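Local coordinates for 3-oxoadipate enol-lactonase (Burkholderia xenovorans, PDB 2XUA), which probably hydrolyses 3-oxoadipate enol-lactone in catechol breakdown, as an enol-lactonase of the alpha/beta-hydrolase fold, at residues B[16-21]-B[54-59]; B[26-31]-B[89-94]; B[121-126]-B[210-215]. All coordinates share one frame; numbering follows the deposited sequence.

Interaction 1 of 3, residues B[16-21]-B[54-59]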
ATOM      1  N   TYR B  16       9.760   1.821   8.563  1.00 14.25           N
ATOM      2  CA  TYR B  16       8.937   2.869   9.179  1.00 13.47           C
ATOM      3  C   TYR B  16       8.676   4.054   8.237  1.00 13.39           C
ATOM      4  O   TYR B  16       9.346   4.198   7.190  1.00 15.18           O
ATOM      5  CB  TYR B  16       9.576   3.376  10.511  1.00 12.85           C
ATOM      6  CG  TYR B  16      10.878   4.122  10.318  1.00 14.37           C
ATOM      7  CD1 TYR B  16      10.898   5.516  10.126  1.00 15.68           C
ATOM      8  CD2 TYR B  16      12.098   3.429  10.328  1.00 19.80           C
ATOM      9  CE1 TYR B  16      12.130   6.203   9.901  1.00 16.65           C
ATOM     10  CE2 TYR B  16      13.312   4.092  10.118  1.00 17.55           C
ATOM     11  CZ  TYR B  16      13.319   5.470   9.914  1.00 19.71           C
ATOM     12  OH  TYR B  16      14.526   6.126   9.688  1.00 22.89           O
ATOM     13  N   ARG B  17       7.778   4.926   8.656  1.00 13.85           N
ATOM     14  CA  ARG B  17       7.409   6.110   7.840  1.00 14.26           C
ATOM     15  C   ARG B  17       7.093   7.259   8.690  1.00 13.79           C
ATOM     16  O   ARG B  17       6.330   7.105   9.632  1.00 14.76           O
ATOM     17  CB  ARG B  17       6.228   5.779   6.939  1.00 13.64           C
ATOM     18  CG  ARG B  17       5.844   6.880   5.975  1.00 14.26           C
ATOM     19  CD  ARG B  17       5.003   6.276   4.821  1.00 15.66           C
ATOM     20  NE  ARG B  17       5.809   5.491   3.861  1.00 12.40           N
ATOM     21  CZ  ARG B  17       5.313   4.850   2.808  1.00 13.49           C
ATOM     22  NH1 ARG B  17       4.020   4.840   2.569  1.00 12.55           N
ATOM     23  NH2 ARG B  17       6.094   4.145   2.050  1.00 11.87           N
ATOM     24  N   ILE B  18       7.651   8.424   8.359  1.00 13.19           N
ATOM     25  CA  ILE B  18       7.381   9.651   9.146  1.00 13.27           C
ATOM     26  C   ILE B  18       6.566  10.722   8.319  1.00 14.68           C
ATOM     27  O   ILE B  18       6.866  10.964   7.134  1.00 13.78           O
ATOM     28  CB  ILE B  18       8.700  10.274   9.649  1.00 14.72           C
ATOM     29  CG1 ILE B  18       9.422   9.326  10.616  1.00 17.69           C
ATOM     30  CG2 ILE B  18       8.473  11.677  10.308  1.00 14.76           C
ATOM     31  CD1 ILE B  18      10.846   9.752  11.023  1.00 16.89           C
ATOM     32  N   ASP B  19       5.530  11.324   8.903  1.00 14.77           N
ATOM     33  CA  ASP B  19       4.860  12.449   8.246  1.00 15.64           C
ATOM     34  C   ASP B  19       4.776  13.630   9.213  1.00 16.28           C
ATOM     35  O   ASP B  19       4.925  13.455  10.413  1.00 14.53           O
ATOM     36  CB  ASP B  19       3.448  12.046   7.766  1.00 15.87           C
ATOM     37  CG  ASP B  19       3.466  10.961   6.716  1.00 18.98           C
ATOM     38  OD1 ASP B  19       3.397  11.332   5.508  1.00 18.21           O
ATOM     39  OD2 ASP B  19       3.520   9.738   7.090  1.00 16.93           O
ATOM     40  N   GLY B  20       4.524  14.837   8.668  1.00 16.93           N
ATOM     41  CA  GLY B  20       4.612  16.067   9.428  1.00 16.66           C
ATOM     42  C   GLY B  20       6.072  16.543   9.349  1.00 19.48           C
ATOM     43  O   GLY B  20       6.929  15.864   8.809  1.00 20.43           O
ATOM     44  N   GLU B  21       6.382  17.713   9.884  1.00 21.57           N
ATOM     45  CA  GLU B  21       7.745  18.288   9.723  1.00 22.99           C
ATOM     46  C   GLU B  21       8.665  17.576  10.725  1.00 22.04           C
ATOM     47  O   GLU B  21       8.534  17.814  11.905  1.00 21.70           O
ATOM     48  CB  GLU B  21       7.659  19.778  10.052  1.00 24.32           C
ATOM     49  CG  GLU B  21       7.847  20.733   8.865  1.00 33.79           C
ATOM     50  CD  GLU B  21       7.184  20.288   7.560  1.00 43.30           C
ATOM     51  OE1 GLU B  21       7.928  20.038   6.557  1.00 47.43           O
ATOM     52  OE2 GLU B  21       5.931  20.202   7.535  1.00 47.20           O
ATOM     53  N   ARG B  54       3.860  15.233  14.774  1.00 12.68           N
ATOM     54  CA  ARG B  54       4.783  14.468  13.952  1.00 13.32           C
ATOM     55  C   ARG B  54       4.350  12.985  14.074  1.00 13.62           C
ATOM     56  O   ARG B  54       4.096  12.501  15.182  1.00 13.37           O
ATOM     57  CB  ARG B  54       6.257  14.652  14.384  1.00 14.13           C
ATOM     58  CG  ARG B  54       6.735  16.082  14.080  1.00 13.16           C
ATOM     59  CD  ARG B  54       8.090  16.352  14.701  1.00 16.30           C
ATOM     60  NE  ARG B  54       8.000  16.458  16.161  1.00 13.62           N
ATOM     61  CZ  ARG B  54       9.054  16.321  16.950  1.00 16.77           C
ATOM     62  NH1 ARG B  54      10.264  16.046  16.396  1.00 15.57           N
ATOM     63  NH2 ARG B  54       8.891  16.430  18.270  1.00 16.06           N
ATOM     64  N   VAL B  55       4.166  12.346  12.905  1.00 13.53           N
ATOM     65  CA  VAL B  55       3.627  11.003  12.797  1.00 13.04           C
ATOM     66  C   VAL B  55       4.632   9.948  12.483  1.00 12.49           C
ATOM     67  O   VAL B  55       5.367  10.015  11.482  1.00 15.00           O
ATOM     68  CB  VAL B  55       2.488  10.928  11.756  1.00 13.15           C
ATOM     69  CG1 VAL B  55       1.841   9.516  11.850  1.00 13.15           C
ATOM     70  CG2 VAL B  55       1.413  12.037  12.062  1.00 13.64           C
ATOM     71  N   LEU B  56       4.683   8.930  13.329  1.00 12.81           N
ATOM     72  CA  LEU B  56       5.445   7.754  13.044  1.00 12.04           C
ATOM     73  C   LEU B  56       4.560   6.542  12.830  1.00 12.46           C
ATOM     74  O   LEU B  56       3.732   6.193  13.722  1.00 13.69           O
ATOM     75  CB  LEU B  56       6.389   7.477  14.236  1.00 12.81           C
ATOM     76  CG  LEU B  56       7.243   6.234  14.197  1.00 12.78           C
ATOM     77  CD1 LEU B  56       8.151   6.274  12.913  1.00 13.17           C
ATOM     78  CD2 LEU B  56       8.119   6.113  15.495  1.00 13.30           C
ATOM     79  N   ARG B  57       4.737   5.901  11.676  1.00 12.27           N
ATOM     80  CA  ARG B  57       4.115   4.595  11.396  1.00 12.39           C
ATOM     81  C   ARG B  57       5.205   3.575  11.169  1.00 10.24           C
ATOM     82  O   ARG B  57       6.341   3.941  10.771  1.00 11.65           O
ATOM     83  CB  ARG B  57       3.282   4.679  10.112  1.00 10.94           C
ATOM     84  CG  ARG B  57       2.002   5.460  10.315  1.00 12.58           C
ATOM     85  CD  ARG B  57       1.279   5.496   8.934  1.00 11.71           C
ATOM     86  NE  ARG B  57       1.890   6.518   8.082  1.00 13.95           N
ATOM     87  CZ  ARG B  57       1.769   6.590   6.732  1.00 16.41           C
ATOM     88  NH1 ARG B  57       1.126   5.667   6.053  1.00 11.47           N
ATOM     89  NH2 ARG B  57       2.283   7.610   6.045  1.00 12.30           N
ATOM     90  N   TYR B  58       4.883   2.292  11.338  1.00 10.89           N
ATOM     91  CA  TYR B  58       5.881   1.283  11.116  1.00 11.98           C
ATOM     92  C   TYR B  58       5.180  -0.031  10.781  1.00 13.29           C
ATOM     93  O   TYR B  58       3.991  -0.200  11.052  1.00 13.42           O
ATOM     94  CB  TYR B  58       6.808   1.164  12.372  1.00 11.75           C
ATOM     95  CG  TYR B  58       6.137   0.524  13.553  1.00 13.55           C
ATOM     96  CD1 TYR B  58       6.383  -0.823  13.888  1.00 13.94           C
ATOM     97  CD2 TYR B  58       5.291   1.253  14.371  1.00  9.96           C
ATOM     98  CE1 TYR B  58       5.713  -1.436  14.987  1.00 12.46           C
ATOM     99  CE2 TYR B  58       4.632   0.663  15.462  1.00 11.83           C
ATOM    100  CZ  TYR B  58       4.838  -0.682  15.735  1.00 13.41           C
ATOM    101  OH  TYR B  58       4.206  -1.243  16.805  1.00 17.08           O
ATOM    102  N   ASP B  59       5.915  -0.924  10.144  1.00 13.18           N
ATOM    103  CA  ASP B  59       5.443  -2.286   9.920  1.00 13.72           C
ATOM    104  C   ASP B  59       5.872  -3.124  11.115  1.00 14.92           C
ATOM    105  O   ASP B  59       7.075  -3.306  11.388  1.00 13.18           O
ATOM    106  CB  ASP B  59       5.985  -2.839   8.607  1.00 11.07           C
ATOM    107  CG  ASP B  59       5.260  -2.242   7.386  1.00 13.62           C
ATOM    108  OD1 ASP B  59       4.238  -1.606   7.580  1.00 13.64           O
ATOM    109  OD2 ASP B  59       5.678  -2.403   6.227  1.00 14.32           O
TER
HETATM  110  O   HOH W   1       3.754   8.362   9.261  1.00 15.29           O
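D19 and R57 join strands 16-19 and 54-58 by a buried salt bridge, OD2 of D19 lying 2.7 Å from NH2 of R57. The donor meets the syn side of OD2, 28° out of the carboxylate plane, while OD2 lies almost in the guanidinium plane. R57 gets there by a bend at chi3 (-79°), which swings its guanidinium across to the neighbouring strand. R17 runs beside it the same way: with CG anti to its backbone N (chi1 -175°), the chain passes over one guanidinium face of R57, CD 3.3 Å from NH2 of R57, and the two guanidinium planes stand steeply to each other. Water 1 fills the corner, accepting from NE of R57 and lying within hydrogen-bonding distance of OD2 of D19 (2.6 Å) and of O of R17. On the other face of the sheet the contact is apolar: CD1 of L56 touches CD1 of the Y16 ring and CG1 of I18, 4.0 Å from each. The side chains of Y16 and Y58 meet at their CB atoms, and the rings then diverge. The hydrogen-bonded antiparallel pairs R17-R57 and D19-V55 carry the backbone bonds, the straightest running from N of R57 to O of R17 (2.9 Å). D176 of the second subunit forms salt bridges with both R17 and R57, and H180 of that subunit bonds OD1 of D19. Two arginines thus share a buried face with D19 and a carboxylate from the partner chain, so their charges are probably balanced across the subunit interface, and the polar network joins strand pairing to dimer contact.

Interaction 2 of 3, residues B[26-31]-B[89-94]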
ATOM      1  N   ALA B  26       6.148  19.751  17.115  1.00 15.42           N
ATOM      2  CA  ALA B  26       4.798  19.254  17.483  1.00 13.80           C
ATOM      3  C   ALA B  26       5.036  17.959  18.247  1.00 13.87           C
ATOM      4  O   ALA B  26       6.065  17.289  18.017  1.00 12.81           O
ATOM      5  CB  ALA B  26       3.962  19.001  16.253  1.00 13.07           C
ATOM      6  N   PRO B  27       4.089  17.587  19.132  1.00 13.07           N
ATOM      7  CA  PRO B  27       4.178  16.306  19.804  1.00 14.05           C
ATOM      8  C   PRO B  27       4.191  15.175  18.768  1.00 15.12           C
ATOM      9  O   PRO B  27       3.585  15.294  17.685  1.00 15.10           O
ATOM     10  CB  PRO B  27       2.868  16.223  20.624  1.00 15.13           C
ATOM     11  CG  PRO B  27       2.228  17.582  20.573  1.00 13.58           C
ATOM     12  CD  PRO B  27       2.798  18.252  19.346  1.00 13.48           C
ATOM     13  N   TRP B  28       4.839  14.081  19.116  1.00 15.00           N
ATOM     14  CA  TRP B  28       4.832  12.883  18.300  1.00 14.89           C
ATOM     15  C   TRP B  28       3.560  12.072  18.526  1.00 14.93           C
ATOM     16  O   TRP B  28       2.982  12.109  19.611  1.00 14.65           O
ATOM     17  CB  TRP B  28       6.018  12.029  18.684  1.00 15.26           C
ATOM     18  CG  TRP B  28       7.266  12.423  17.977  1.00 12.99           C
ATOM     19  CD1 TRP B  28       8.300  13.123  18.513  1.00 14.19           C
ATOM     20  CD2 TRP B  28       7.661  12.058  16.655  1.00 13.31           C
ATOM     21  NE1 TRP B  28       9.302  13.262  17.579  1.00 14.32           N
ATOM     22  CE2 TRP B  28       8.924  12.650  16.419  1.00 12.15           C
ATOM     23  CE3 TRP B  28       7.047  11.360  15.616  1.00 13.39           C
ATOM     24  CZ2 TRP B  28       9.595  12.546  15.187  1.00 14.08           C
ATOM     25  CZ3 TRP B  28       7.753  11.200  14.364  1.00 12.11           C
ATOM     26  CH2 TRP B  28       8.995  11.796  14.174  1.00 16.60           C
ATOM     27  N   ILE B  29       3.130  11.348  17.489  1.00 14.93           N
ATOM     28  CA  ILE B  29       2.143  10.257  17.629  1.00 14.05           C
ATOM     29  C   ILE B  29       2.708   9.034  16.923  1.00 15.34           C
ATOM     30  O   ILE B  29       3.279   9.178  15.811  1.00 15.27           O
ATOM     31  CB  ILE B  29       0.709  10.629  17.213  1.00 15.30           C
ATOM     32  CG1 ILE B  29      -0.254   9.477  17.537  1.00 14.01           C
ATOM     33  CG2 ILE B  29       0.669  11.054  15.736  1.00 12.13           C
ATOM     34  CD1 ILE B  29      -1.708   9.786  17.056  1.00 15.39           C
ATOM     35  N   VAL B  30       2.615   7.857  17.571  1.00 13.29           N
ATOM     36  CA  VAL B  30       3.079   6.601  16.942  1.00 12.42           C
ATOM     37  C   VAL B  30       1.819   5.805  16.699  1.00 12.45           C
ATOM     38  O   VAL B  30       0.965   5.736  17.566  1.00 12.84           O
ATOM     39  CB  VAL B  30       3.982   5.795  17.916  1.00 13.18           C
ATOM     40  CG1 VAL B  30       4.325   4.372  17.357  1.00 11.94           C
ATOM     41  CG2 VAL B  30       5.262   6.604  18.246  1.00 11.81           C
ATOM     42  N   LEU B  31       1.683   5.235  15.511  1.00 11.54           N
ATOM     43  CA  LEU B  31       0.456   4.453  15.205  1.00 11.02           C
ATOM     44  C   LEU B  31       0.932   2.997  15.199  1.00 10.80           C
ATOM     45  O   LEU B  31       2.017   2.731  14.674  1.00 11.16           O
ATOM     46  CB  LEU B  31      -0.016   4.861  13.792  1.00 10.55           C
ATOM     47  CG  LEU B  31      -0.422   6.341  13.722  1.00 11.92           C
ATOM     48  CD1 LEU B  31      -1.054   6.724  12.322  1.00  9.40           C
ATOM     49  CD2 LEU B  31      -1.413   6.669  14.865  1.00 12.90           C
ATOM     50  N   LEU B  89      14.945   7.061  16.693  1.00 20.49           N
ATOM     51  CA  LEU B  89      14.540   8.403  16.181  1.00 21.15           C
ATOM     52  C   LEU B  89      14.700   9.557  17.183  1.00 20.30           C
ATOM     53  O   LEU B  89      14.392  10.692  16.894  1.00 19.56           O
ATOM     54  CB  LEU B  89      13.126   8.328  15.577  1.00 19.69           C
ATOM     55  CG  LEU B  89      12.967   7.290  14.473  1.00 17.27           C
ATOM     56  CD1 LEU B  89      11.490   7.161  14.102  1.00 18.69           C
ATOM     57  CD2 LEU B  89      13.779   7.637  13.197  1.00 20.72           C
ATOM     58  N   LYS B  90      15.279   9.240  18.355  1.00 21.65           N
ATOM     59  CA  LYS B  90      15.426  10.186  19.477  1.00 22.42           C
ATOM     60  C   LYS B  90      14.075  10.700  19.989  1.00 20.93           C
ATOM     61  O   LYS B  90      13.962  11.806  20.553  1.00 22.09           O
ATOM     62  CB  LYS B  90      16.457  11.316  19.174  1.00 22.40           C
ATOM     63  CG  LYS B  90      17.872  10.771  18.851  1.00 27.57           C
ATOM     64  CD  LYS B  90      18.721  11.822  18.058  1.00 33.29           C
ATOM     65  CE  LYS B  90      19.041  11.413  16.560  1.00 37.86           C
ATOM     66  NZ  LYS B  90      18.265  12.063  15.370  1.00 35.83           N
ATOM     67  N   ILE B  91      13.027   9.918  19.763  1.00 19.75           N
ATOM     68  CA  ILE B  91      11.693  10.328  20.227  1.00 18.83           C
ATOM     69  C   ILE B  91      11.594  10.038  21.742  1.00 19.85           C
ATOM     70  O   ILE B  91      11.708   8.878  22.129  1.00 19.96           O
ATOM     71  CB  ILE B  91      10.593   9.547  19.538  1.00 17.04           C
ATOM     72  CG1 ILE B  91      10.509   9.925  18.060  1.00 19.19           C
ATOM     73  CG2 ILE B  91       9.264   9.772  20.253  1.00 15.87           C
ATOM     74  CD1 ILE B  91       9.599   9.015  17.283  1.00 19.98           C
ATOM     75  N   ALA B  92      11.365  11.053  22.564  1.00 20.19           N
ATOM     76  CA  ALA B  92      11.398  10.798  23.990  1.00 21.84           C
ATOM     77  C   ALA B  92      10.037  10.411  24.576  1.00 21.38           C
ATOM     78  O   ALA B  92       9.995   9.688  25.562  1.00 22.93           O
ATOM     79  CB  ALA B  92      11.989  11.979  24.772  1.00 20.76           C
ATOM     80  N   ARG B  93       8.966  10.967  24.033  1.00 21.18           N
ATOM     81  CA  ARG B  93       7.618  10.659  24.487  1.00 21.04           C
ATOM     82  C   ARG B  93       6.691  10.759  23.287  1.00 19.89           C
ATOM     83  O   ARG B  93       6.956  11.536  22.355  1.00 20.58           O
ATOM     84  CB  ARG B  93       7.209  11.673  25.542  1.00 21.07           C
ATOM     85  CG  ARG B  93       5.932  11.392  26.337  1.00 26.59           C
ATOM     86  CD  ARG B  93       6.108  12.090  27.709  1.00 37.32           C
ATOM     87  NE  ARG B  93       5.100  13.083  28.104  1.00 43.64           N
ATOM     88  CZ  ARG B  93       4.779  14.200  27.436  1.00 47.40           C
ATOM     89  NH1 ARG B  93       5.311  14.500  26.255  1.00 47.56           N
ATOM     90  NH2 ARG B  93       3.879  15.031  27.952  1.00 49.45           N
ATOM     91  N   ALA B  94       5.583  10.019  23.291  1.00 19.87           N
ATOM     92  CA  ALA B  94       4.641  10.133  22.175  1.00 17.64           C
ATOM     93  C   ALA B  94       3.243   9.745  22.587  1.00 16.66           C
ATOM     94  O   ALA B  94       3.037   8.914  23.497  1.00 16.62           O
ATOM     95  CB  ALA B  94       5.114   9.227  20.997  1.00 17.30           C
TER
HETATM   96  O   HOH W   2       6.067  14.036  21.754  1.00 14.10           O
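I91 lies over one face of the W28 indole, the two side chains crossing at about a right angle. Its CG1 stands 3.6 Å from the centroid of the five-membered ring, 15° off the ring normal, a CH-pi contact. CD1 reaches on over the middle of the indole, 3.7 Å from CD2 of W28, and CG2 of I91 lies over the same face, near CD1 and CG of W28. In I91, CG1 sits anti to the carbonyl carbon (chi1 -69°) and the chain then extends, which lays CG1 and CD1 along the fused rings. Near the backbone end of the indole, CB of A94 touches both CB of W28 (3.7 Å) and CG2 of V30 (3.8 Å), completing the tight apolar part. The looser side is polar and bridged by solvent: water 2 accepts from N of W28 and donates to O of R93 (2.7 Å). The exposed R93 directs its CB away from strand 28-31, and its guanidinium forms a salt bridge with E118. Segment 89-94 is the loop that leads from helix 75-88, ended by a Schellman motif at K90, into strand 94-99, which lies next to strand 28-32 in the sheet. W28 also packs on R54 and I18, and I91 on L56, so the contact lies against strands 12-19 and 54-58.

Interaction 3 of 3, residues B[121-126]-B[210-215]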
ATOM      1  N   ALA B 121      -4.705   6.005  22.451  1.00 17.66           N
ATOM      2  CA  ALA B 121      -6.001   5.710  21.850  1.00 16.72           C
ATOM      3  C   ALA B 121      -5.973   4.189  21.561  1.00 16.16           C
ATOM      4  O   ALA B 121      -5.131   3.718  20.787  1.00 15.23           O
ATOM      5  CB  ALA B 121      -6.229   6.508  20.525  1.00 15.65           C
ATOM      6  N   LEU B 122      -6.890   3.427  22.156  1.00 14.86           N
ATOM      7  CA  LEU B 122      -6.769   1.988  22.082  1.00 16.49           C
ATOM      8  C   LEU B 122      -7.973   1.487  21.263  1.00 16.50           C
ATOM      9  O   LEU B 122      -9.114   1.476  21.737  1.00 16.83           O
ATOM     10  CB  LEU B 122      -6.750   1.388  23.492  1.00 16.96           C
ATOM     11  CG  LEU B 122      -5.649   1.950  24.409  1.00 17.59           C
ATOM     12  CD1 LEU B 122      -6.027   1.636  25.879  1.00 20.90           C
ATOM     13  CD2 LEU B 122      -4.335   1.278  24.097  1.00 20.92           C
ATOM     14  N   CYS B 123      -7.704   1.102  20.025  1.00 16.12           N
ATOM     15  CA  CYS B 123      -8.779   1.017  19.028  1.00 14.98           C
ATOM     16  C   CYS B 123      -9.048  -0.433  18.589  1.00 14.07           C
ATOM     17  O   CYS B 123      -8.124  -1.202  18.344  1.00 14.55           O
ATOM     18  CB  CYS B 123      -8.420   1.868  17.822  1.00 13.48           C
ATOM     19  SG  CYS B 123      -8.111   3.625  18.292  1.00 18.17           S
ATOM     20  N   ASN B 124     -10.332  -0.786  18.512  1.00 15.27           N
ATOM     21  CA  ASN B 124     -10.754  -2.132  18.157  1.00 14.10           C
ATOM     22  C   ASN B 124      -9.912  -3.172  18.818  1.00 14.26           C
ATOM     23  O   ASN B 124      -9.351  -3.999  18.186  1.00 12.22           O
ATOM     24  CB  ASN B 124     -10.733  -2.284  16.613  1.00 14.74           C
ATOM     25  CG  ASN B 124     -11.751  -1.432  15.971  1.00 18.43           C
ATOM     26  OD1 ASN B 124     -12.970  -1.757  16.004  1.00 23.17           O
ATOM     27  ND2 ASN B 124     -11.322  -0.280  15.456  1.00 14.06           N
ATOM     28  N   THR B 125      -9.838  -3.119  20.143  1.00 14.75           N
ATOM     29  CA  THR B 125      -8.859  -3.908  20.852  1.00 14.80           C
ATOM     30  C   THR B 125      -9.444  -4.415  22.196  1.00 16.24           C
ATOM     31  O   THR B 125     -10.627  -4.209  22.473  1.00 16.68           O
ATOM     32  CB  THR B 125      -7.532  -3.086  21.053  1.00 15.02           C
ATOM     33  OG1 THR B 125      -6.519  -3.977  21.479  1.00 12.76           O
ATOM     34  CG2 THR B 125      -7.700  -2.042  22.119  1.00 17.18           C
ATOM     35  N   ALA B 126      -8.617  -5.060  23.031  1.00 16.88           N
ATOM     36  CA  ALA B 126      -9.064  -5.572  24.341  1.00 17.11           C
ATOM     37  C   ALA B 126      -7.758  -5.841  25.056  1.00 18.30           C
ATOM     38  O   ALA B 126      -6.721  -5.990  24.372  1.00 19.11           O
ATOM     39  CB  ALA B 126      -9.804  -6.965  24.197  1.00 16.14           C
ATOM     40  N   LEU B 210      -8.223   6.851  25.536  1.00 19.41           N
ATOM     41  CA  LEU B 210      -9.458   6.793  24.757  1.00 18.55           C
ATOM     42  C   LEU B 210      -9.615   5.340  24.284  1.00 18.59           C
ATOM     43  O   LEU B 210      -8.674   4.723  23.785  1.00 17.29           O
ATOM     44  CB  LEU B 210      -9.374   7.724  23.539  1.00 19.40           C
ATOM     45  CG  LEU B 210     -10.350   7.466  22.395  1.00 18.60           C
ATOM     46  CD1 LEU B 210     -11.806   7.850  22.870  1.00 18.17           C
ATOM     47  CD2 LEU B 210      -9.984   8.257  21.124  1.00 11.90           C
ATOM     48  N   VAL B 211     -10.794   4.778  24.426  1.00 18.51           N
ATOM     49  CA  VAL B 211     -11.001   3.427  23.880  1.00 17.94           C
ATOM     50  C   VAL B 211     -12.024   3.568  22.766  1.00 17.61           C
ATOM     51  O   VAL B 211     -13.052   4.112  23.003  1.00 18.72           O
ATOM     52  CB  VAL B 211     -11.477   2.398  24.924  1.00 19.45           C
ATOM     53  CG1 VAL B 211     -11.785   0.998  24.229  1.00 16.14           C
ATOM     54  CG2 VAL B 211     -10.477   2.224  26.019  1.00 16.62           C
ATOM     55  N   ILE B 212     -11.694   3.129  21.543  1.00 16.89           N
ATOM     56  CA  ILE B 212     -12.618   3.149  20.425  1.00 16.99           C
ATOM     57  C   ILE B 212     -12.947   1.677  20.136  1.00 16.25           C
ATOM     58  O   ILE B 212     -12.046   0.838  20.090  1.00 16.47           O
ATOM     59  CB  ILE B 212     -12.008   3.824  19.144  1.00 16.98           C
ATOM     60  CG1 ILE B 212     -11.957   5.336  19.290  1.00 17.31           C
ATOM     61  CG2 ILE B 212     -12.831   3.549  17.920  1.00 18.01           C
ATOM     62  CD1 ILE B 212     -11.166   6.024  18.194  1.00 16.48           C
ATOM     63  N   SER B 213     -14.224   1.371  19.971  1.00 16.30           N
ATOM     64  CA  SER B 213     -14.661   0.013  19.652  1.00 16.57           C
ATOM     65  C   SER B 213     -15.710   0.105  18.485  1.00 16.47           C
ATOM     66  O   SER B 213     -16.331   1.164  18.282  1.00 19.30           O
ATOM     67  CB  SER B 213     -15.241  -0.699  20.873  1.00 16.21           C
ATOM     68  OG  SER B 213     -14.281  -0.949  21.878  1.00 18.39           O
ATOM     69  N   GLY B 214     -15.877  -0.973  17.727  1.00 16.64           N
ATOM     70  CA  GLY B 214     -16.818  -0.988  16.594  1.00 16.06           C
ATOM     71  C   GLY B 214     -18.043  -1.808  17.023  1.00 17.42           C
ATOM     72  O   GLY B 214     -17.923  -2.919  17.572  1.00 16.14           O
ATOM     73  N   THR B 215     -19.225  -1.294  16.807  1.00 18.96           N
ATOM     74  CA  THR B 215     -20.368  -2.061  17.347  1.00 21.72           C
ATOM     75  C   THR B 215     -20.500  -3.431  16.695  1.00 21.64           C
ATOM     76  O   THR B 215     -20.970  -4.353  17.334  1.00 20.33           O
ATOM     77  CB  THR B 215     -21.744  -1.272  17.385  1.00 22.43           C
ATOM     78  OG1 THR B 215     -22.821  -2.011  16.746  1.00 27.67           O
ATOM     79  CG2 THR B 215     -21.635   0.069  16.891  1.00 19.80           C
TER
HETATM   80  O   HOH W   3     -13.259  -3.454  21.442  1.00 16.55           O
HETATM   81  O   HOH W   4     -11.296  -0.961  21.690  1.00 23.67           O
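The carbonyl O of I212 is gripped twice, by N of N124 at 2.8 Å and by water 4, which also accepts from N of T125. The N124 bond is somewhat bent (146° at the hydrogen), and its donor is tilted 31° from the carbonyl plane. The shorter bond from N of L122 to O of L210 (2.7 Å) runs nearly along the carbonyl direction, whereas N of I212 approaches O of L122 from above the carbonyl plane at 3.1 Å. On one sheet face SG of C123 rests against CB and CD1 of I212, 3.9 Å from CD1, and A121 adjoins L210. The opposite face carries L122 and V211, whose CG1 comes 3.7 Å from O of L122. Beyond the strand ends water 3 joins O of T125 to OG of S213. Helices 251-263 and 222-231 pack on these two faces, on I212 and V211 respectively. Strands 121-123 and 210-214 run parallel, 17° apart, as in the central sheet of alpha/beta hydrolases, and their C-terminal ends approach a probable Ser-His-Asp triad formed by S100, H244 and D217.

Overall arrangement
All three contacts belong to one mixed eight-stranded sheet of the alpha/beta-hydrolase fold. Interactions 1 and 2 have centres 9 Å apart and touch, since strands 54-58 and 28-32 are neighbours: O of R54 lies 2.8 Å from N of I29. Their segments alternate along the chain, so strand 12-19 and the loop 89-94, which leads into strand 94-99, meet at the same region of the fold. Interaction 3 opens later and lies about 21 Å, centre to centre, from each of the others, beyond strand 94-99. Interaction 1 takes part in the subunit interface; interaction 3 comes nearer the bound laevulinic acid (N124 side chain about 9 Å away, against about 14 Å for that of Y58).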